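Local coordinates for N-acetylmuramoyl-L-alanine amidase domain-containing protein SAOUHSC_02979 (Staphylococcus aureus, PDB 5T1Q), which probably hydrolyses amide bonds of cell-wall peptidoglycan, this C-terminal part holding a glucosaminidase-like region and a CHAP domain, at residues Thr60-Phe63 and Val64-Ile67; Pro193-Ala196 and Lys197-Ser201; Gln207-Gln210 and Phe211-Glu214. One frame throughout, in Å; residues are numbered along the deposited sequence.

Contact 1 (Thr60-Phe63 and Val64-Ile67); sequences TRQF and VKSI
Phe-63 and Ile-67, one helical turn apart, meet on the buried flank of a helix whose other flank carries Gln-62 and Lys-65. On the packed side the delta methyl of Ile-67 comes obliquely to CE2 and CZ of the Phe-63 ring, with CD1 3.8 Å from CE2. The aromatic CG stands trans to the main-chain N (chi1 175°), which swings the ring along the helix to meet this methyl. Val-64 packs back on Thr-60, its CG2 3.2 Å from Thr-60 O, the same oxygen that accepts the Val-64 N-H at 2.9 Å.

The solvent side is looser. Gln-62 bends at chi2 and ends with NE2 3.8 Å from Lys-65 NZ, two donors that merely pass, while the lysine runs on, extended, to a weak, long ion pair with Glu-223. Ser-66 turns its hydroxyl back on the preceding turn: with chi1 at 73°, OG donates to Phe-63 O over 2.6 Å. That carbonyl also receives weak bonds from the amides of Ser-66, whose better partner is Gln-62 O, and Ile-67, so three donors gather at one oxygen, the hydroxyl the closest of them. Arg-61 has a salt bridge to Asp-56. Phe-63 and Ile-67 rest on Ala-89 of helix 82-93, Val-64 on Ile-90, and helix 222-225 lies against Arg-61, Gln-62 and Val-64; helix 58-78 packs against both, Val-64 touching each.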
loop_
_atom_site.group_PDB
_atom_site.type_symbol
_atom_site.label_atom_id
_atom_site.label_comp_id
_atom_site.label_asym_id
_atom_site.label_seq_id
_atom_site.Cartn_x
_atom_site.Cartn_y
_atom_site.Cartn_z
ATOM N N THR A 60 -8.209 8.653 5.187
ATOM C CA THR A 60 -9.080 7.727 4.454
ATOM C C THR A 60 -10.551 8.091 4.649
ATOM O O THR A 60 -11.321 8.095 3.690
ATOM C CB THR A 60 -8.816 6.241 4.835
ATOM O OG1 THR A 60 -7.445 5.898 4.564
ATOM C CG2 THR A 60 -9.720 5.307 4.053
ATOM N N ARG A 61 -10.931 8.404 5.888
ATOM C CA ARG A 61 -12.314 8.809 6.203
ATOM C C ARG A 61 -12.710 10.056 5.405
ATOM O O ARG A 61 -13.773 10.093 4.797
ATOM C CB ARG A 61 -12.458 9.094 7.696
ATOM C CG ARG A 61 -12.436 7.867 8.607
ATOM C CD ARG A 61 -12.051 8.280 10.024
ATOM N NE ARG A 61 -12.606 7.426 11.072
ATOM C CZ ARG A 61 -12.172 6.212 11.408
ATOM N NH1 ARG A 61 -12.767 5.567 12.411
ATOM N NH2 ARG A 61 -11.168 5.627 10.751
ATOM N N GLN A 62 -11.849 11.070 5.407
ATOM C CA GLN A 62 -12.119 12.298 4.658
ATOM C C GLN A 62 -12.092 12.057 3.132
ATOM O O GLN A 62 -12.866 12.659 2.395
ATOM C CB GLN A 62 -11.144 13.407 5.060
ATOM C CG GLN A 62 -11.256 13.822 6.525
ATOM C CD GLN A 62 -12.625 14.399 6.880
ATOM O OE1 GLN A 62 -13.200 15.203 6.132
ATOM N NE2 GLN A 62 -13.145 14.002 8.034
ATOM N N PHE A 63 -11.216 11.169 2.668
ATOM C CA PHE A 63 -11.156 10.840 1.242
ATOM C C PHE A 63 -12.460 10.157 0.802
ATOM O O PHE A 63 -12.969 10.423 -0.282
ATOM C CB PHE A 63 -9.943 9.954 0.952
ATOM C CG PHE A 63 -9.871 9.467 -0.458
ATOM C CD1 PHE A 63 -9.416 10.304 -1.474
ATOM C CD2 PHE A 63 -10.243 8.163 -0.778
ATOM C CE1 PHE A 63 -9.336 9.848 -2.785
ATOM C CE2 PHE A 63 -10.164 7.703 -2.088
ATOM C CZ PHE A 63 -9.713 8.547 -3.090
ATOM N N VAL A 64 -12.992 9.283 1.649
ATOM C CA VAL A 64 -14.258 8.625 1.365
ATOM C C VAL A 64 -15.364 9.677 1.204
ATOM O O VAL A 64 -16.162 9.591 0.272
ATOM C CB VAL A 64 -14.633 7.600 2.464
ATOM C CG1 VAL A 64 -16.078 7.142 2.324
ATOM C CG2 VAL A 64 -13.702 6.397 2.411
ATOM N N LYS A 65 -15.393 10.674 2.094
ATOM C CA LYS A 65 -16.413 11.732 2.017
ATOM C C LYS A 65 -16.258 12.614 0.783
ATOM O O LYS A 65 -17.241 13.126 0.273
ATOM C CB LYS A 65 -16.390 12.624 3.256
ATOM C CG LYS A 65 -16.792 11.943 4.551
ATOM C CD LYS A 65 -16.702 12.951 5.691
ATOM C CE LYS A 65 -17.008 12.346 7.046
ATOM N NZ LYS A 65 -16.919 13.378 8.127
ATOM N N SER A 66 -15.027 12.787 0.310
ATOM C CA SER A 66 -14.773 13.614 -0.875
ATOM C C SER A 66 -15.324 12.997 -2.165
ATOM O O SER A 66 -15.501 13.715 -3.143
ATOM C CB SER A 66 -13.274 13.865 -1.073
ATOM O OG SER A 66 -12.610 12.691 -1.526
ATOM N N ILE A 67 -15.575 11.680 -2.174
ATOM C CA ILE A 67 -16.076 10.995 -3.383
ATOM C C ILE A 67 -17.264 10.044 -3.191
ATOM O O ILE A 67 -17.741 9.476 -4.174
ATOM C CB ILE A 67 -14.947 10.194 -4.083
ATOM C CG1 ILE A 67 -14.466 9.027 -3.207
ATOM C CG2 ILE A 67 -13.798 11.116 -4.462
ATOM C CD1 ILE A 67 -13.458 8.136 -3.883
#

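Contact 2 (Pro193-Ala196 and Lys197-Ser201)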
loop_
_atom_site.group_PDB
_atom_site.type_symbol
_atom_site.label_atom_id
_atom_site.label_comp_id
_atom_site.label_asym_id
_atom_site.label_seq_id
_atom_site.Cartn_x
_atom_site.Cartn_y
_atom_site.Cartn_z
ATOM N N PRO A 193 -1.264 -10.405 -5.888
ATOM C CA PRO A 193 -2.052 -11.619 -5.657
ATOM C C PRO A 193 -2.996 -11.545 -4.456
ATOM O O PRO A 193 -3.777 -12.472 -4.251
ATOM C CB PRO A 193 -0.978 -12.693 -5.446
ATOM C CG PRO A 193 0.163 -11.955 -4.849
ATOM C CD PRO A 193 0.136 -10.572 -5.443
ATOM N N ASN A 194 -2.912 -10.470 -3.667
ATOM C CA ASN A 194 -3.816 -10.279 -2.533
ATOM C C ASN A 194 -4.817 -9.175 -2.834
ATOM O O ASN A 194 -5.467 -8.682 -1.924
ATOM C CB ASN A 194 -3.028 -9.901 -1.271
ATOM C CG ASN A 194 -2.099 -10.998 -0.800
ATOM O OD1 ASN A 194 -0.942 -10.739 -0.482
ATOM N ND2 ASN A 194 -2.598 -12.219 -0.734
ATOM N N TYR A 195 -4.973 -8.818 -4.109
ATOM C CA TYR A 195 -5.837 -7.696 -4.472
ATOM C C TYR A 195 -7.270 -7.814 -3.914
ATOM O O TYR A 195 -7.755 -6.882 -3.246
ATOM C CB TYR A 195 -5.856 -7.502 -5.992
ATOM C CG TYR A 195 -6.253 -6.103 -6.425
ATOM C CD1 TYR A 195 -5.382 -5.032 -6.242
ATOM C CD2 TYR A 195 -7.462 -5.862 -7.073
ATOM C CE1 TYR A 195 -5.721 -3.751 -6.647
ATOM C CE2 TYR A 195 -7.813 -4.579 -7.479
ATOM C CZ TYR A 195 -6.944 -3.528 -7.271
ATOM O OH TYR A 195 -7.298 -2.254 -7.688
ATOM N N ALA A 196 -7.911 -8.965 -4.124
ATOM C CA ALA A 196 -9.293 -9.170 -3.662
ATOM C C ALA A 196 -9.417 -9.067 -2.147
ATOM O O ALA A 196 -10.300 -8.368 -1.642
ATOM C CB ALA A 196 -9.837 -10.515 -4.137
ATOM N N LYS A 197 -8.538 -9.752 -1.421
ATOM C CA LYS A 197 -8.582 -9.700 0.040
ATOM C C LYS A 197 -8.343 -8.283 0.574
ATOM O O LYS A 197 -8.901 -7.903 1.598
ATOM C CB LYS A 197 -7.646 -10.725 0.687
ATOM C CG LYS A 197 -8.097 -12.173 0.466
ATOM C CD LYS A 197 -7.646 -13.116 1.573
ATOM C CE LYS A 197 -6.132 -13.163 1.764
ATOM N NZ LYS A 197 -5.415 -13.786 0.617
ATOM N N LYS A 198 -7.524 -7.508 -0.132
ATOM C CA LYS A 198 -7.290 -6.121 0.242
ATOM C C LYS A 198 -8.554 -5.282 0.044
ATOM O O LYS A 198 -8.936 -4.524 0.937
ATOM C CB LYS A 198 -6.117 -5.530 -0.545
ATOM C CG LYS A 198 -4.758 -6.044 -0.088
ATOM C CD LYS A 198 -3.651 -5.460 -0.946
ATOM C CE LYS A 198 -2.280 -5.859 -0.439
ATOM N NZ LYS A 198 -1.219 -5.160 -1.210
ATOM N N LEU A 199 -9.207 -5.417 -1.112
ATOM C CA LEU A 199 -10.435 -4.665 -1.364
ATOM C C LEU A 199 -11.515 -5.028 -0.343
ATOM O O LEU A 199 -12.174 -4.145 0.200
ATOM C CB LEU A 199 -10.956 -4.882 -2.789
ATOM C CG LEU A 199 -10.129 -4.326 -3.948
ATOM C CD1 LEU A 199 -10.834 -4.617 -5.262
ATOM C CD2 LEU A 199 -9.891 -2.830 -3.813
ATOM N N ASN A 200 -11.671 -6.320 -0.074
ATOM C CA ASN A 200 -12.654 -6.798 0.889
ATOM C C ASN A 200 -12.395 -6.179 2.257
ATOM O O ASN A 200 -13.323 -5.720 2.909
ATOM C CB ASN A 200 -12.659 -8.338 0.956
ATOM C CG ASN A 200 -13.110 -8.977 -0.357
ATOM O OD1 ASN A 200 -13.751 -8.332 -1.191
ATOM N ND2 ASN A 200 -12.773 -10.244 -0.547
ATOM N N SER A 201 -11.126 -6.122 2.657
ATOM C CA SER A 201 -10.753 -5.516 3.934
ATOM C C SER A 201 -11.165 -4.042 4.007
ATOM O O SER A 201 -11.649 -3.578 5.037
ATOM C CB SER A 201 -9.246 -5.626 4.155
ATOM O OG SER A 201 -8.880 -5.017 5.381
#
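Lys-197 opens the second segment by curling back toward Asn-194. Its chain bends at chi3 and chi4, and NZ ends 3.5 Å from Asn-194 ND2; as both are donors, this is proximity without a bond. Lys-198 follows a straighter course. Its amide gives a 3.0 Å hydrogen bond to Asn-194 O, its CG lies 3.3 Å from that oxygen, and the extended chain runs past Asn-194 CB to a salt bridge with Asp-192 and a hydrogen bond to Leu-337 O. Since Asp-192 OD1 also accepts the Asn-194 amide, one carboxylate ties the start of the helix to a lysine of its first turn.

Leu-199 makes the apolar part of the contact. Its CG lies over one face of the Tyr-195 ring, and CD1 comes to 3.7 Å from Tyr-195 CE2; a chi1 of -157°, setting CG trans to the backbone nitrogen, brings the ring there. The phenol oxygen beyond is hydrogen-bonded to Glu-92 and Gln-88, fixing the ring's far end. Asn-200 sends its amide to Ala-196 O in a nearly linear bond of 2.9 Å (169°), while its OD1 is used by Thr-182. Ser-201 continues the ladder to Lys-197 O. These are the first turns of helix 195-205, Asn-194 at the N-cap position without a side-chain capping bond, packed against helices 82-93 and 178-185 and strand 52-54 in the part of the chain that sequence relates to lysozyme-clan glucosaminidases.

Contact 3 (Gln207-Gln210 and Phe211-Glu214)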
loop_
_atom_site.group_PDB
_atom_site.type_symbol
_atom_site.label_atom_id
_atom_site.label_comp_id
_atom_site.label_asym_id
_atom_site.label_seq_id
_atom_site.Cartn_x
_atom_site.Cartn_y
_atom_site.Cartn_z
ATOM N N GLN A 207 -17.106 0.342 5.895
ATOM C CA GLN A 207 -18.552 0.193 5.724
ATOM C C GLN A 207 -19.034 0.806 4.410
ATOM O O GLN A 207 -20.024 1.560 4.367
ATOM C CB GLN A 207 -19.288 0.824 6.909
ATOM C CG GLN A 207 -18.947 0.240 8.272
ATOM C CD GLN A 207 -19.480 -1.170 8.512
ATOM O OE1 GLN A 207 -20.494 -1.578 7.958
ATOM N NE2 GLN A 207 -18.805 -1.902 9.383
ATOM N N LEU A 208 -18.342 0.454 3.329
ATOM C CA LEU A 208 -18.634 1.028 2.033
ATOM C C LEU A 208 -19.912 0.511 1.348
ATOM O O LEU A 208 -20.352 1.116 0.359
ATOM C CB LEU A 208 -17.421 0.872 1.116
ATOM C CG LEU A 208 -16.093 1.430 1.648
ATOM C CD1 LEU A 208 -14.980 1.211 0.626
ATOM C CD2 LEU A 208 -16.210 2.908 2.000
ATOM N N THR A 209 -20.511 -0.580 1.836
ATOM C CA THR A 209 -21.767 -1.069 1.245
ATOM C C THR A 209 -22.913 -0.082 1.478
ATOM O O THR A 209 -23.898 -0.081 0.744
ATOM C CB THR A 209 -22.205 -2.434 1.806
ATOM O OG1 THR A 209 -22.310 -2.352 3.234
ATOM C CG2 THR A 209 -21.209 -3.517 1.426
ATOM N N GLN A 210 -22.778 0.768 2.490
ATOM C CA GLN A 210 -23.814 1.747 2.787
ATOM C C GLN A 210 -24.004 2.739 1.618
ATOM O O GLN A 210 -24.925 3.550 1.647
ATOM C CB GLN A 210 -23.513 2.494 4.095
ATOM C CG GLN A 210 -22.484 3.611 3.986
ATOM C CD GLN A 210 -22.161 4.233 5.333
ATOM O OE1 GLN A 210 -22.643 5.326 5.651
ATOM N NE2 GLN A 210 -21.382 3.522 6.150
ATOM N N PHE A 211 -23.126 2.666 0.611
ATOM C CA PHE A 211 -23.218 3.518 -0.583
ATOM C C PHE A 211 -23.673 2.735 -1.828
ATOM O O PHE A 211 -23.689 3.283 -2.934
ATOM C CB PHE A 211 -21.868 4.196 -0.856
ATOM C CG PHE A 211 -21.327 4.961 0.325
ATOM C CD1 PHE A 211 -21.958 6.124 0.764
ATOM C CD2 PHE A 211 -20.185 4.527 0.994
ATOM C CE1 PHE A 211 -21.465 6.830 1.848
ATOM C CE2 PHE A 211 -19.685 5.236 2.075
ATOM C CZ PHE A 211 -20.326 6.385 2.503
ATOM N N ASP A 212 -24.039 1.465 -1.646
ATOM C CA ASP A 212 -24.481 0.613 -2.748
ATOM C C ASP A 212 -25.991 0.672 -2.987
ATOM O O ASP A 212 -26.442 0.335 -4.068
ATOM C CB ASP A 212 -24.076 -0.853 -2.498
ATOM C CG ASP A 212 -22.579 -1.089 -2.627
ATOM O OD1 ASP A 212 -21.882 -0.243 -3.230
ATOM O OD2 ASP A 212 -22.099 -2.144 -2.148
ATOM N N ASP A 213 -26.752 1.104 -1.986
ATOM C CA ASP A 213 -28.208 1.148 -2.078
ATOM C C ASP A 213 -28.735 2.391 -2.794
ATOM O O ASP A 213 -27.993 3.345 -3.051
ATOM C CB ASP A 213 -28.811 1.024 -0.669
ATOM C CG ASP A 213 -28.492 -0.316 -0.012
ATOM O OD1 ASP A 213 -28.206 -1.295 -0.735
ATOM O OD2 ASP A 213 -28.551 -0.399 1.229
ATOM N N GLU A 214 -30.040 2.355 -3.084
ATOM C CA GLU A 214 -30.748 3.402 -3.828
ATOM C C GLU A 214 -30.590 4.783 -3.208
ATOM O O GLU A 214 -30.142 5.718 -3.872
ATOM C CB GLU A 214 -32.245 3.055 -3.952
ATOM C CG GLU A 214 -32.570 1.834 -4.818
ATOM C CD GLU A 214 -31.947 0.523 -4.329
ATOM O OE1 GLU A 214 -31.572 0.427 -3.131
ATOM O OE2 GLU A 214 -31.836 -0.418 -5.153
#
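A Schellman motif ends helix 195-205, and the chain leaves it through a short 3-10 turn in which Gln-210 and Phe-211 lie side by side. The CG of Gln-210 stands over the centre of the phenyl face, a CH-pi contact of 3.7 Å to the ring centroid, only 8° from the normal. Chi1 of 79° wedges this CG between the backbone N and the carbonyl carbon, and the extended chain beyond carries the amide across the ring at a plane angle of 19°. Its NE2 donates to Gln-207 O at 3.0 Å, and also to Ser-225 OG, so NE2 is held by two acceptors.

Gln-207, with positive phi, is the C-prime residue of the motif, and the 3-10 turn that follows is closed by Asp-212 N, bonded to Thr-209 O at 2.8 Å; the donor stands well above the carbonyl plane. Leu-208 CD2 comes to Phe-211 CE2 at 4.2 Å, both also lying on Ile-86 of helix 82-93. The Asp-212 carboxylate crosses Thr-209 at an angle, OD2 3.9 Å from Thr-209 CG2 and hydrogen-bonded to Ser-83 OG.

All three are local and partly buried, yet their chemistry follows their place: contact 2 lies nearest the chain's centre (about 11 Å between centres), contact 1 at about 17 Å and contact 3 at about 24 Å. Contacts 1 and 2 are turns within regular helices, each with an apolar aromatic-aliphatic pair facing helix 82-93 and a polar flank; contact 3 is a loop where the CG methylene of a glutamine, not a branched aliphatic side chain, lies on the ring. Helix 82-93 is the common neighbour of all three. Contacts 1 and 3 touch, Val-64 CG1 packing on Phe-211 and Leu-208. Contact 2 touches neither, its nearest atoms about 9 Å from contact 1 and about 6 Å from contact 3.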